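Conserved exported protein (Bacteroides fragilis, PDB 3CLW) is of unknown function but probably hydrolyses O-glycosidic bonds with a TIM-barrel domain of the glycoside hydrolase family 30 type. Local coordinates at residues Gln39-Lys44 and Gly385-Thr390; Ala202-Leu207 and Gly260-Leu265; Leu238-Ser243 and Thr247-Ile252; Trp354-Ala359 and Trp394-Tyr399. All blocks are in the same frame, centred on the assembly; numbering follows the deposited sequence.

Contact 1: residues Gln39-Lys44 and Gly385-Thr390; sequences QEKKEK and GEISTT
Lys41 and Ile387 bring helix 39-50 against strand 386-389, with their CA atoms 7.7 Å apart. The polar part of the contact is a hydrogen bond from Lys41 NZ to Gly385 O, 3.0 Å long. The ammonium nitrogen lies 35° out of the carbonyl plane, and the C=O...N angle is 142°. The Lys41 chain is extended beyond CG, with chi2, chi3 and chi4 all near 180°, and this carries the amine across to the carbonyl of Gly385. Its methylenes accompany the bond, CD lying 3.4 Å from Gly385 O. The same NZ forms a salt bridge with Asp384, so the amine is held by a charged and a neutral oxygen of successive residues.

The apolar part rests on one methyl. Ile387 CD1 points at the helix surface, 3.6 Å from Lys41 O and 4.0 Å from Lys41 CB. Lys44 adds its CG, also 4.0 Å from Ile387 CD1, before bends at chi2 and chi3 carry the rest of the chain away from the strand. The methyl therefore meets a backbone carbonyl and the aliphatic stems of two lysines rather than their ammonium ends.

Ile387 also touches Ile45 and Leu48 farther along helix 39-50, and Ile368 of strand 368-371, the antiparallel neighbour of strand 386-389 in a small three-stranded sheet.

Contact 2: residues Ala202-Leu207 and Gly260-Leu265; sequences ATKADL and GQYSVL
Tyr262 lays one face of its ring over the first turn of helix 204-221, where Lys204 and Ala205 meet it. The CH-pi component comes from Lys204 CB, which sits 4.1 Å from the ring centroid and 28° off the ring normal. The backbone shares that face: Ala205 N lies 3.8 Å above the ring plane, displaced toward the rim. With chi1 at -60°, Tyr262 CG stands anti to its own carbonyl carbon, and the ring projects toward the helix start.

Van der Waals contacts continue on the CE1 side of the ring. Ala205 CA approaches Tyr262 CE1 to 3.6 Å, and the alanine methyl is almost as near. Lys204 and Tyr262 side chains cross at about a right angle; bends at chi3 and chi4 turn the lysine chain, whose NZ bonds to Asp249 O.

The helix start facing the ring is a capping box. Thr203, the N-cap, accepts from Asp206 N at its OG1 (3.1 Å), and Thr203 N donates in return to Asp206 OD2 (2.8 Å, N-H...O angle 175°). These reciprocal bonds satisfy the amide of Asp206 in the first turn and that of the N-cap Thr203, and help fix the backbone against which the tyrosine packs.

Across the joint, Tyr262 belongs to the loop between helix 251-256 and strand 270-276. Its side chain also touches Ser254 of that helix and Tyr208 of helix 204-221.

Contact 3: residues Leu238-Ser243 and Thr247-Ile252; sequences LFEIDS and TPDDII
Leu238 and Ile252 form the apolar centre, with Leu238 CB 3.8 Å from Ile252 CD1. The two segments are arms of a chain reversal leading into helix 251-256, their end-to-end directions 142° apart, with an inverse gamma turn centred on Pro248 in the second arm. Ile252 CD1 also reaches Phe239 CE1 (3.7 Å), those side chains running side by side in the same sense, while Leu238 CD2 packs on Ile251 CB. Helix 285-300 closes over this group through Ile295 and Leu299.

Backbone bonds lie next outward. Ile252 N donates to Leu238 O, and Asp250 N to Phe239 O. A water donates to both Leu238 O and Asp250 OD1, adding a second bond at that carbonyl.

At the polar edge, Asp249 points its carboxylate at the amides of Ile241 and Asp242. With chi1 at 68°, CG lies between the backbone N and carbonyl carbon, and OD1 receives Ile241 N at 2.8 Å in a nearly straight bond (178°), on the anti side but tilted well out of the carboxylate plane. Asp242 N adds a weak bond to the same oxygen. Asp242 OD1 lies only 3.5 Å from Asp249 OD1, a like-charge approach that these amides probably ease. Farther along, Thr247 OG1 donates to Asp242 OD2 over 2.8 Å, meeting its syn lone pair.

Contact 4: residues Trp354-Ala359 and Trp394-Tyr399; sequences WQWWTA and WTTANY
Thr396 meets Trp356 through a single buried hydrogen bond between helix 391-400 and strand 353-356. In segment 394-399, Trp394 comes first; it turns its indole NH to Thr389, while its carbonyl receives Asn398 N one helical turn later. At Thr396, OG1 accepts from Trp356 NE1 over 3.0 Å. The hydroxyl lies only 7° out of the indole plane, so it meets the ring at its edge; the N-H...O angle of 146° shows a bent bond. Trp354 CZ3 lies 3.4 Å above one face of the Trp356 ring, offset toward the rim, which helps fix the indole's rotation. Thr396 chi1 of -58° sets OG1 beside its own backbone N, and the hydroxyl is also hydrogen-bonded to Met392 O, a turn back.

Strand 353-356 lies in the barrel between parallel strands 6-25 and 307-310; helix 391-400 touches it at Thr396, strand 438-444 at Asn398 and Tyr399, and helix 328-347 through Tyr399.

Contacts 2 and 3 are neighbours, their centres 11 Å apart, and contact 3 is nested within the chain loop that contact 2 closes; the two touch through Lys204. Contacts 1 and 4 form a second pair, with centres 17 Å apart; strand 386-389 leads directly into helix 391-400, and their segments alternate along the chain. Contact 1 lies about 42 Å from contact 2 and about 41 Å from contact 3, centre to centre, across the chain's middle. Contacts 2 and 3 thus tie loops and helix starts together within the family 30 range, whereas contacts 1 and 4 join parts of that range to the later strand 386-389 and helix 391-400.

Contact 1: residues Gln39-Lys44 and Gly385-Thr390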
loop_
_atom_site.group_PDB
_atom_site.type_symbol
_atom_site.label_atom_id
_atom_site.label_comp_id
_atom_site.label_asym_id
_atom_site.label_seq_id
_atom_site.Cartn_x
_atom_site.Cartn_y
_atom_site.Cartn_z
ATOM N N GLN A 39 17.187 -18.317 8.821
ATOM C CA GLN A 39 16.106 -18.949 8.079
ATOM C C GLN A 39 14.786 -18.870 8.819
ATOM O O GLN A 39 13.763 -18.458 8.245
ATOM C CB GLN A 39 16.459 -20.419 7.796
ATOM C CG GLN A 39 15.565 -21.135 6.791
ATOM C CD GLN A 39 15.766 -20.656 5.361
ATOM O OE1 GLN A 39 16.865 -20.246 4.979
ATOM N NE2 GLN A 39 14.699 -20.707 4.556
ATOM N N GLU A 40 14.800 -19.247 10.089
ATOM C CA GLU A 40 13.555 -19.335 10.839
ATOM C C GLU A 40 12.912 -17.991 11.027
ATOM O O GLU A 40 11.701 -17.918 11.090
ATOM C CB GLU A 40 13.759 -19.977 12.202
ATOM C CG GLU A 40 13.662 -21.490 12.148
ATOM C CD GLU A 40 13.602 -22.139 13.548
ATOM O OE1 GLU A 40 14.415 -23.070 13.794
ATOM O OE2 GLU A 40 12.761 -21.714 14.401
ATOM N N LYS A 41 13.726 -16.947 11.153
ATOM C CA LYS A 41 13.215 -15.585 11.295
ATOM C C LYS A 41 12.631 -15.019 9.968
ATOM O O LYS A 41 11.541 -14.487 9.956
ATOM C CB LYS A 41 14.314 -14.671 11.864
ATOM C CG LYS A 41 14.783 -15.120 13.259
ATOM C CD LYS A 41 15.577 -14.035 13.952
ATOM C CE LYS A 41 16.041 -14.503 15.349
ATOM N NZ LYS A 41 17.086 -13.604 15.833
ATOM N N LYS A 42 13.392 -15.137 8.881
ATOM C CA LYS A 42 12.916 -14.939 7.492
ATOM C C LYS A 42 11.520 -15.558 7.252
ATOM O O LYS A 42 10.577 -14.893 6.735
ATOM C CB LYS A 42 13.898 -15.652 6.549
ATOM C CG LYS A 42 14.900 -14.770 5.936
ATOM C CD LYS A 42 16.145 -15.488 5.522
ATOM C CE LYS A 42 16.018 -16.478 4.411
ATOM N NZ LYS A 42 17.294 -16.480 3.628
ATOM N N GLU A 43 11.413 -16.845 7.611
ATOM C CA GLU A 43 10.194 -17.623 7.384
ATOM C C GLU A 43 9.045 -17.103 8.198
ATOM O O GLU A 43 7.922 -17.009 7.704
ATOM C CB GLU A 43 10.423 -19.090 7.699
ATOM C CG GLU A 43 11.661 -19.576 7.040
ATOM C CD GLU A 43 11.429 -20.546 5.932
ATOM O OE1 GLU A 43 10.683 -20.221 4.974
ATOM O OE2 GLU A 43 12.013 -21.658 6.034
ATOM N N LYS A 44 9.333 -16.792 9.453
ATOM C CA LYS A 44 8.359 -16.195 10.349
ATOM C C LYS A 44 7.807 -14.854 9.815
ATOM O O LYS A 44 6.608 -14.623 9.864
ATOM C CB LYS A 44 8.973 -16.027 11.740
ATOM C CG LYS A 44 8.157 -15.181 12.737
ATOM C CD LYS A 44 6.853 -15.856 13.161
ATOM C CE LYS A 44 6.625 -15.662 14.693
ATOM N NZ LYS A 44 5.669 -16.675 15.284
ATOM N N GLY A 385 18.085 -9.907 14.065
ATOM C CA GLY A 385 17.345 -9.021 14.952
ATOM C C GLY A 385 16.152 -9.753 15.514
ATOM O O GLY A 385 15.982 -10.922 15.278
ATOM N N GLU A 386 15.320 -9.039 16.258
ATOM C CA GLU A 386 14.089 -9.571 16.842
ATOM C C GLU A 386 12.852 -8.977 16.128
ATOM O O GLU A 386 12.768 -7.785 15.889
ATOM C CB GLU A 386 14.028 -9.228 18.346
ATOM C CG GLU A 386 12.914 -9.950 19.114
ATOM C CD GLU A 386 12.459 -9.224 20.378
ATOM O OE1 GLU A 386 13.225 -8.403 20.941
ATOM O OE2 GLU A 386 11.314 -9.488 20.820
ATOM N N ILE A 387 11.901 -9.844 15.821
ATOM C CA ILE A 387 10.637 -9.480 15.187
ATOM C C ILE A 387 9.605 -9.059 16.261
ATOM O O ILE A 387 9.357 -9.790 17.223
ATOM C CB ILE A 387 10.121 -10.682 14.353
ATOM C CG1 ILE A 387 11.127 -11.023 13.261
ATOM C CG2 ILE A 387 8.748 -10.420 13.773
ATOM C CD1 ILE A 387 11.153 -12.487 12.930
ATOM N N SER A 388 9.024 -7.871 16.101
ATOM C CA SER A 388 7.953 -7.436 16.988
ATOM C C SER A 388 6.738 -6.983 16.143
ATOM O O SER A 388 6.863 -6.086 15.324
ATOM C CB SER A 388 8.514 -6.307 17.859
ATOM O OG SER A 388 7.536 -5.730 18.691
ATOM N N THR A 389 5.577 -7.607 16.306
ATOM C CA THR A 389 4.379 -7.155 15.586
ATOM C C THR A 389 3.800 -5.902 16.237
ATOM O O THR A 389 3.864 -5.757 17.453
ATOM C CB THR A 389 3.274 -8.248 15.472
ATOM O OG1 THR A 389 2.766 -8.578 16.775
ATOM C CG2 THR A 389 3.834 -9.491 14.811
ATOM N N THR A 390 3.298 -4.966 15.428
ATOM C CA THR A 390 2.658 -3.802 15.984
ATOM C C THR A 390 1.157 -4.027 15.929
ATOM O O THR A 390 0.685 -4.986 15.303
ATOM C CB THR A 390 3.040 -2.504 15.229
ATOM O OG1 THR A 390 2.466 -2.538 13.920
ATOM C CG2 THR A 390 4.549 -2.332 15.134
#

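Contact 2: residues Ala202-Leu207 and Gly260-Leu265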
loop_
_atom_site.group_PDB
_atom_site.type_symbol
_atom_site.label_atom_id
_atom_site.label_comp_id
_atom_site.label_asym_id
_atom_site.label_seq_id
_atom_site.Cartn_x
_atom_site.Cartn_y
_atom_site.Cartn_z
ATOM N N ALA A 202 8.837 14.606 -11.177
ATOM C CA ALA A 202 8.466 14.462 -12.581
ATOM C C ALA A 202 7.199 15.249 -12.891
ATOM O O ALA A 202 6.330 15.369 -12.033
ATOM C CB ALA A 202 8.294 12.957 -12.984
ATOM N N THR A 203 7.107 15.761 -14.114
ATOM C CA THR A 203 5.933 16.512 -14.553
ATOM C C THR A 203 4.904 15.567 -15.203
ATOM O O THR A 203 5.216 14.403 -15.484
ATOM C CB THR A 203 6.295 17.616 -15.583
ATOM O OG1 THR A 203 6.620 16.997 -16.822
ATOM C CG2 THR A 203 7.477 18.487 -15.112
ATOM N N LYS A 204 3.687 16.061 -15.420
ATOM C CA LYS A 204 2.685 15.251 -16.096
ATOM C C LYS A 204 3.141 14.903 -17.512
ATOM O O LYS A 204 2.855 13.802 -17.993
ATOM C CB LYS A 204 1.302 15.890 -16.097
ATOM C CG LYS A 204 0.712 16.021 -14.715
ATOM C CD LYS A 204 -0.720 16.492 -14.776
ATOM C CE LYS A 204 -0.871 17.998 -15.100
ATOM N NZ LYS A 204 -0.154 18.822 -14.107
ATOM N N ALA A 205 3.878 15.811 -18.161
ATOM C CA ALA A 205 4.445 15.481 -19.468
ATOM C C ALA A 205 5.394 14.292 -19.362
ATOM O O ALA A 205 5.378 13.406 -20.213
ATOM C CB ALA A 205 5.124 16.697 -20.129
ATOM N N ASP A 206 6.207 14.269 -18.311
ATOM C CA ASP A 206 7.109 13.147 -18.033
ATOM C C ASP A 206 6.312 11.852 -17.818
ATOM O O ASP A 206 6.591 10.832 -18.426
ATOM C CB ASP A 206 7.976 13.464 -16.814
ATOM C CG ASP A 206 8.855 14.709 -17.018
ATOM O OD1 ASP A 206 9.275 14.993 -18.171
ATOM O OD2 ASP A 206 9.127 15.414 -16.021
ATOM N N LEU A 207 5.287 11.941 -16.983
ATOM C CA LEU A 207 4.468 10.804 -16.642
ATOM C C LEU A 207 3.788 10.227 -17.872
ATOM O O LEU A 207 3.736 8.999 -18.051
ATOM C CB LEU A 207 3.427 11.207 -15.583
ATOM C CG LEU A 207 4.014 11.508 -14.197
ATOM C CD1 LEU A 207 2.943 12.032 -13.252
ATOM C CD2 LEU A 207 4.723 10.289 -13.586
ATOM N N GLY A 260 -8.527 15.398 -21.009
ATOM C CA GLY A 260 -7.458 16.017 -20.228
ATOM C C GLY A 260 -6.207 16.211 -21.055
ATOM O O GLY A 260 -5.913 15.407 -21.930
ATOM N N GLN A 261 -5.462 17.274 -20.772
ATOM C CA GLN A 261 -4.242 17.583 -21.525
ATOM C C GLN A 261 -3.289 16.401 -21.673
ATOM O O GLN A 261 -2.645 16.214 -22.716
ATOM C CB GLN A 261 -3.479 18.713 -20.849
ATOM C CG GLN A 261 -2.387 19.315 -21.732
ATOM C CD GLN A 261 -1.580 20.383 -21.006
ATOM O OE1 GLN A 261 -2.002 20.900 -19.968
ATOM N NE2 GLN A 261 -0.408 20.696 -21.537
ATOM N N TYR A 262 -3.167 15.619 -20.610
ATOM C CA TYR A 262 -2.263 14.499 -20.636
ATOM C C TYR A 262 -3.029 13.228 -20.357
ATOM O O TYR A 262 -2.589 12.398 -19.561
ATOM C CB TYR A 262 -1.182 14.697 -19.596
ATOM C CG TYR A 262 -0.341 15.919 -19.787
ATOM C CD1 TYR A 262 0.702 15.927 -20.699
ATOM C CD2 TYR A 262 -0.571 17.072 -19.028
ATOM C CE1 TYR A 262 1.493 17.053 -20.867
ATOM C CE2 TYR A 262 0.231 18.204 -19.177
ATOM C CZ TYR A 262 1.254 18.171 -20.110
ATOM O OH TYR A 262 2.053 19.257 -20.277
ATOM N N SER A 263 -4.185 13.099 -20.992
ATOM C CA SER A 263 -5.041 11.936 -20.802
ATOM C C SER A 263 -4.301 10.670 -21.219
ATOM O O SER A 263 -3.750 10.609 -22.324
ATOM C CB SER A 263 -6.363 12.064 -21.575
ATOM O OG SER A 263 -7.237 10.975 -21.281
ATOM N N VAL A 264 -4.294 9.672 -20.323
ATOM C CA VAL A 264 -3.622 8.384 -20.578
ATOM C C VAL A 264 -4.624 7.262 -20.826
ATOM O O VAL A 264 -4.246 6.124 -21.100
ATOM C CB VAL A 264 -2.652 8.013 -19.422
ATOM C CG1 VAL A 264 -1.494 8.997 -19.376
ATOM C CG2 VAL A 264 -3.372 7.952 -18.048
ATOM N N LEU A 265 -5.907 7.602 -20.767
ATOM C CA LEU A 265 -7.006 6.628 -20.801
ATOM C C LEU A 265 -6.970 5.746 -22.047
ATOM O O LEU A 265 -7.347 4.585 -21.993
ATOM C CB LEU A 265 -8.372 7.339 -20.677
ATOM C CG LEU A 265 -8.765 8.029 -19.345
ATOM C CD1 LEU A 265 -10.176 8.628 -19.460
ATOM C CD2 LEU A 265 -8.666 7.096 -18.095
#

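Contact 3: residues Leu238-Ser243 and Thr247-Ile252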
loop_
_atom_site.group_PDB
_atom_site.type_symbol
_atom_site.label_atom_id
_atom_site.label_comp_id
_atom_site.label_asym_id
_atom_site.label_seq_id
_atom_site.Cartn_x
_atom_site.Cartn_y
_atom_site.Cartn_z
ATOM N N LEU A 238 -3.962 15.244 -6.613
ATOM C CA LEU A 238 -4.951 14.659 -7.507
ATOM C C LEU A 238 -5.886 15.736 -8.126
ATOM O O LEU A 238 -6.572 15.479 -9.120
ATOM C CB LEU A 238 -5.763 13.584 -6.787
ATOM C CG LEU A 238 -4.977 12.310 -6.382
ATOM C CD1 LEU A 238 -5.875 11.306 -5.784
ATOM C CD2 LEU A 238 -4.192 11.697 -7.559
ATOM N N PHE A 239 -5.886 16.914 -7.509
ATOM C CA PHE A 239 -6.649 18.071 -7.941
ATOM C C PHE A 239 -5.686 19.246 -8.156
ATOM O O PHE A 239 -4.541 19.183 -7.765
ATOM C CB PHE A 239 -7.689 18.405 -6.879
ATOM C CG PHE A 239 -8.326 17.185 -6.246
ATOM C CD1 PHE A 239 -9.377 16.517 -6.873
ATOM C CD2 PHE A 239 -7.878 16.706 -5.014
ATOM C CE1 PHE A 239 -9.957 15.408 -6.297
ATOM C CE2 PHE A 239 -8.468 15.583 -4.439
ATOM C CZ PHE A 239 -9.504 14.941 -5.087
ATOM N N GLU A 240 -6.141 20.308 -8.813
ATOM C CA GLU A 240 -5.264 21.442 -9.135
ATOM C C GLU A 240 -5.041 22.254 -7.875
ATOM O O GLU A 240 -6.009 22.552 -7.174
ATOM C CB GLU A 240 -5.899 22.310 -10.235
ATOM C CG GLU A 240 -4.957 23.342 -10.866
ATOM C CD GLU A 240 -5.606 24.096 -12.045
ATOM O OE1 GLU A 240 -6.850 24.262 -12.072
ATOM O OE2 GLU A 240 -4.869 24.519 -12.956
ATOM N N ILE A 241 -3.780 22.581 -7.582
ATOM C CA ILE A 241 -3.403 23.259 -6.320
ATOM C C ILE A 241 -2.512 24.516 -6.429
ATOM O O ILE A 241 -2.363 25.247 -5.452
ATOM C CB ILE A 241 -2.702 22.296 -5.299
ATOM C CG1 ILE A 241 -1.467 21.633 -5.916
ATOM C CG2 ILE A 241 -3.703 21.277 -4.729
ATOM C CD1 ILE A 241 -0.257 21.607 -5.001
ATOM N N ASP A 242 -1.889 24.748 -7.577
ATOM C CA ASP A 242 -1.088 25.966 -7.756
ATOM C C ASP A 242 -1.169 26.522 -9.193
ATOM O O ASP A 242 -1.946 26.026 -9.996
ATOM C CB ASP A 242 0.378 25.722 -7.344
ATOM C CG ASP A 242 1.093 24.705 -8.239
ATOM O OD1 ASP A 242 0.613 24.426 -9.369
ATOM O OD2 ASP A 242 2.146 24.183 -7.801
ATOM N N SER A 243 -0.311 27.497 -9.500
ATOM C CA SER A 243 -0.184 28.125 -10.826
ATOM C C SER A 243 1.162 27.819 -11.478
ATOM O O SER A 243 1.581 28.496 -12.437
ATOM C CB SER A 243 -0.347 29.634 -10.683
ATOM O OG SER A 243 -1.646 29.920 -10.205
ATOM N N THR A 247 4.215 21.541 -12.050
ATOM C CA THR A 247 3.638 20.735 -10.975
ATOM C C THR A 247 2.734 19.602 -11.473
ATOM O O THR A 247 1.737 19.864 -12.152
ATOM C CB THR A 247 2.890 21.622 -9.957
ATOM O OG1 THR A 247 3.803 22.584 -9.441
ATOM C CG2 THR A 247 2.388 20.809 -8.790
ATOM N N PRO A 248 3.078 18.329 -11.117
ATOM C CA PRO A 248 2.184 17.204 -11.412
ATOM C C PRO A 248 0.994 17.171 -10.461
ATOM O O PRO A 248 0.761 16.163 -9.774
ATOM C CB PRO A 248 3.096 15.980 -11.232
ATOM C CG PRO A 248 4.044 16.418 -10.148
ATOM C CD PRO A 248 4.312 17.878 -10.432
ATOM N N ASP A 249 0.251 18.273 -10.411
ATOM C CA ASP A 249 -1.040 18.293 -9.750
ATOM C C ASP A 249 -2.115 18.058 -10.798
ATOM O O ASP A 249 -1.812 17.699 -11.953
ATOM C CB ASP A 249 -1.270 19.608 -8.986
ATOM C CG ASP A 249 -1.417 20.825 -9.915
ATOM O OD1 ASP A 249 -1.784 21.906 -9.398
ATOM O OD2 ASP A 249 -1.157 20.703 -11.142
ATOM N N ASP A 250 -3.365 18.229 -10.387
ATOM C CA ASP A 250 -4.514 18.069 -11.281
ATOM C C ASP A 250 -4.545 16.721 -11.998
ATOM O O ASP A 250 -5.029 16.617 -13.143
ATOM C CB ASP A 250 -4.567 19.234 -12.295
ATOM C CG ASP A 250 -5.899 19.323 -13.003
ATOM O OD1 ASP A 250 -6.924 19.140 -12.321
ATOM O OD2 ASP A 250 -5.912 19.549 -14.251
ATOM N N ILE A 251 -4.025 15.687 -11.321
ATOM C CA ILE A 251 -3.891 14.345 -11.899
ATOM C C ILE A 251 -5.219 13.787 -12.430
ATOM O O ILE A 251 -5.285 13.310 -13.561
ATOM C CB ILE A 251 -3.234 13.322 -10.898
ATOM C CG1 ILE A 251 -1.780 13.722 -10.569
ATOM C CG2 ILE A 251 -3.353 11.882 -11.413
ATOM C CD1 ILE A 251 -0.780 13.732 -11.753
ATOM N N ILE A 252 -6.272 13.840 -11.630
ATOM C CA ILE A 252 -7.517 13.242 -12.074
ATOM C C ILE A 252 -8.010 13.821 -13.417
ATOM O O ILE A 252 -8.237 13.071 -14.360
ATOM C CB ILE A 252 -8.616 13.272 -10.978
ATOM C CG1 ILE A 252 -8.170 12.402 -9.768
ATOM C CG2 ILE A 252 -9.939 12.794 -11.561
ATOM C CD1 ILE A 252 -9.023 12.546 -8.479
HETATM O O HOH W 1 -8.095 16.681 -11.254
#

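Contact 4: residues Trp354-Ala359 and Trp394-Tyr399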
loop_
_atom_site.group_PDB
_atom_site.type_symbol
_atom_site.label_atom_id
_atom_site.label_comp_id
_atom_site.label_asym_id
_atom_site.label_seq_id
_atom_site.Cartn_x
_atom_site.Cartn_y
_atom_site.Cartn_z
ATOM N N TRP A 354 -5.390 -1.122 -0.619
ATOM C CA TRP A 354 -4.720 -0.309 0.412
ATOM C C TRP A 354 -3.329 -0.902 0.649
ATOM O O TRP A 354 -3.209 -2.101 0.903
ATOM C CB TRP A 354 -5.538 -0.256 1.718
ATOM C CG TRP A 354 -5.084 0.865 2.574
ATOM C CD1 TRP A 354 -5.571 2.150 2.577
ATOM C CD2 TRP A 354 -3.994 0.845 3.517
ATOM N NE1 TRP A 354 -4.866 2.914 3.475
ATOM C CE2 TRP A 354 -3.882 2.145 4.051
ATOM C CE3 TRP A 354 -3.089 -0.148 3.945
ATOM C CZ2 TRP A 354 -2.916 2.483 5.020
ATOM C CZ3 TRP A 354 -2.124 0.186 4.887
ATOM C CH2 TRP A 354 -2.057 1.495 5.425
ATOM N N GLN A 355 -2.284 -0.081 0.540
ATOM C CA GLN A 355 -0.910 -0.603 0.542
ATOM C C GLN A 355 -0.000 0.135 1.527
ATOM O O GLN A 355 0.079 1.372 1.520
ATOM C CB GLN A 355 -0.318 -0.569 -0.872
ATOM C CG GLN A 355 -1.341 -0.966 -1.974
ATOM C CD GLN A 355 -0.712 -1.194 -3.315
ATOM O OE1 GLN A 355 -0.000 -0.323 -3.816
ATOM N NE2 GLN A 355 -0.962 -2.359 -3.917
ATOM N N TRP A 356 0.635 -0.632 2.401
ATOM C CA TRP A 356 1.683 -0.112 3.284
ATOM C C TRP A 356 2.912 0.309 2.496
ATOM O O TRP A 356 3.132 -0.171 1.390
ATOM C CB TRP A 356 2.132 -1.211 4.292
ATOM C CG TRP A 356 1.233 -1.354 5.425
ATOM C CD1 TRP A 356 0.280 -2.326 5.612
ATOM C CD2 TRP A 356 1.173 -0.504 6.571
ATOM N NE1 TRP A 356 -0.357 -2.132 6.816
ATOM C CE2 TRP A 356 0.166 -1.020 7.422
ATOM C CE3 TRP A 356 1.871 0.654 6.965
ATOM C CZ2 TRP A 356 -0.167 -0.413 8.634
ATOM C CZ3 TRP A 356 1.539 1.258 8.169
ATOM C CH2 TRP A 356 0.545 0.718 8.997
ATOM N N TRP A 357 3.712 1.187 3.093
ATOM C CA TRP A 357 5.104 1.351 2.720
ATOM C C TRP A 357 5.863 0.087 3.236
ATOM O O TRP A 357 5.316 -1.043 3.213
ATOM C CB TRP A 357 5.610 2.712 3.283
ATOM C CG TRP A 357 7.069 3.062 3.133
ATOM C CD1 TRP A 357 7.884 3.526 4.123
ATOM C CD2 TRP A 357 7.898 2.958 1.955
ATOM N NE1 TRP A 357 9.152 3.729 3.647
ATOM C CE2 TRP A 357 9.195 3.379 2.323
ATOM C CE3 TRP A 357 7.677 2.524 0.639
ATOM C CZ2 TRP A 357 10.270 3.401 1.423
ATOM C CZ3 TRP A 357 8.741 2.549 -0.259
ATOM C CH2 TRP A 357 10.027 2.984 0.142
ATOM N N THR A 358 7.102 0.223 3.667
ATOM C CA THR A 358 7.876 -0.959 4.086
ATOM C C THR A 358 7.118 -1.829 5.130
ATOM O O THR A 358 6.625 -1.313 6.127
ATOM C CB THR A 358 9.210 -0.547 4.671
ATOM O OG1 THR A 358 8.960 0.302 5.797
ATOM C CG2 THR A 358 10.088 0.227 3.634
ATOM N N ALA A 359 7.007 -3.134 4.872
ATOM C CA ALA A 359 6.442 -4.091 5.836
ATOM C C ALA A 359 7.202 -4.100 7.201
ATOM O O ALA A 359 6.612 -4.345 8.257
ATOM C CB ALA A 359 6.449 -5.468 5.226
ATOM N N TRP A 394 -2.013 -6.015 13.141
ATOM C CA TRP A 394 -3.266 -6.691 13.463
ATOM C C TRP A 394 -4.540 -5.956 12.983
ATOM O O TRP A 394 -5.504 -6.581 12.516
ATOM C CB TRP A 394 -3.260 -7.085 14.946
ATOM C CG TRP A 394 -2.062 -7.968 15.206
ATOM C CD1 TRP A 394 -0.940 -7.658 15.953
ATOM C CD2 TRP A 394 -1.823 -9.282 14.649
ATOM N NE1 TRP A 394 -0.067 -8.725 15.920
ATOM C CE2 TRP A 394 -0.568 -9.709 15.108
ATOM C CE3 TRP A 394 -2.558 -10.130 13.791
ATOM C CZ2 TRP A 394 -0.031 -10.962 14.770
ATOM C CZ3 TRP A 394 -2.030 -11.338 13.439
ATOM C CH2 TRP A 394 -0.764 -11.753 13.920
ATOM N N THR A 395 -4.528 -4.639 13.033
ATOM C CA THR A 395 -5.695 -3.888 12.565
ATOM C C THR A 395 -5.794 -3.930 11.040
ATOM O O THR A 395 -6.906 -3.952 10.501
ATOM C CB THR A 395 -5.720 -2.433 13.063
ATOM O OG1 THR A 395 -4.561 -1.735 12.594
ATOM C CG2 THR A 395 -5.767 -2.395 14.598
ATOM N N THR A 396 -4.648 -3.967 10.357
ATOM C CA THR A 396 -4.643 -4.213 8.897
ATOM C C THR A 396 -5.229 -5.592 8.610
ATOM O O THR A 396 -6.090 -5.746 7.742
ATOM C CB THR A 396 -3.235 -4.126 8.274
ATOM O OG1 THR A 396 -2.679 -2.841 8.533
ATOM C CG2 THR A 396 -3.289 -4.327 6.766
ATOM N N ALA A 397 -4.771 -6.577 9.371
ATOM C CA ALA A 397 -5.234 -7.960 9.229
ATOM C C ALA A 397 -6.745 -8.126 9.388
ATOM O O ALA A 397 -7.314 -8.982 8.747
ATOM C CB ALA A 397 -4.454 -8.908 10.200
ATOM N N ASN A 398 -7.383 -7.312 10.236
ATOM C CA ASN A 398 -8.843 -7.307 10.374
ATOM C C ASN A 398 -9.459 -7.186 8.986
ATOM O O ASN A 398 -10.476 -7.797 8.675
ATOM C CB ASN A 398 -9.314 -6.109 11.234
ATOM C CG ASN A 398 -9.385 -6.441 12.731
ATOM O OD1 ASN A 398 -10.393 -6.998 13.235
ATOM N ND2 ASN A 398 -8.332 -6.090 13.450
ATOM N N TYR A 399 -8.821 -6.371 8.155
ATOM C CA TYR A 399 -9.229 -6.218 6.764
ATOM C C TYR A 399 -8.593 -7.266 5.854
ATOM O O TYR A 399 -9.306 -8.106 5.274
ATOM C CB TYR A 399 -8.872 -4.825 6.272
ATOM C CG TYR A 399 -9.686 -3.732 6.889
ATOM C CD1 TYR A 399 -10.957 -3.408 6.391
ATOM C CD2 TYR A 399 -9.184 -2.983 7.966
ATOM C CE1 TYR A 399 -11.720 -2.364 6.959
ATOM C CE2 TYR A 399 -9.938 -1.943 8.529
ATOM C CZ TYR A 399 -11.200 -1.655 8.016
ATOM O OH TYR A 399 -11.926 -0.636 8.580
#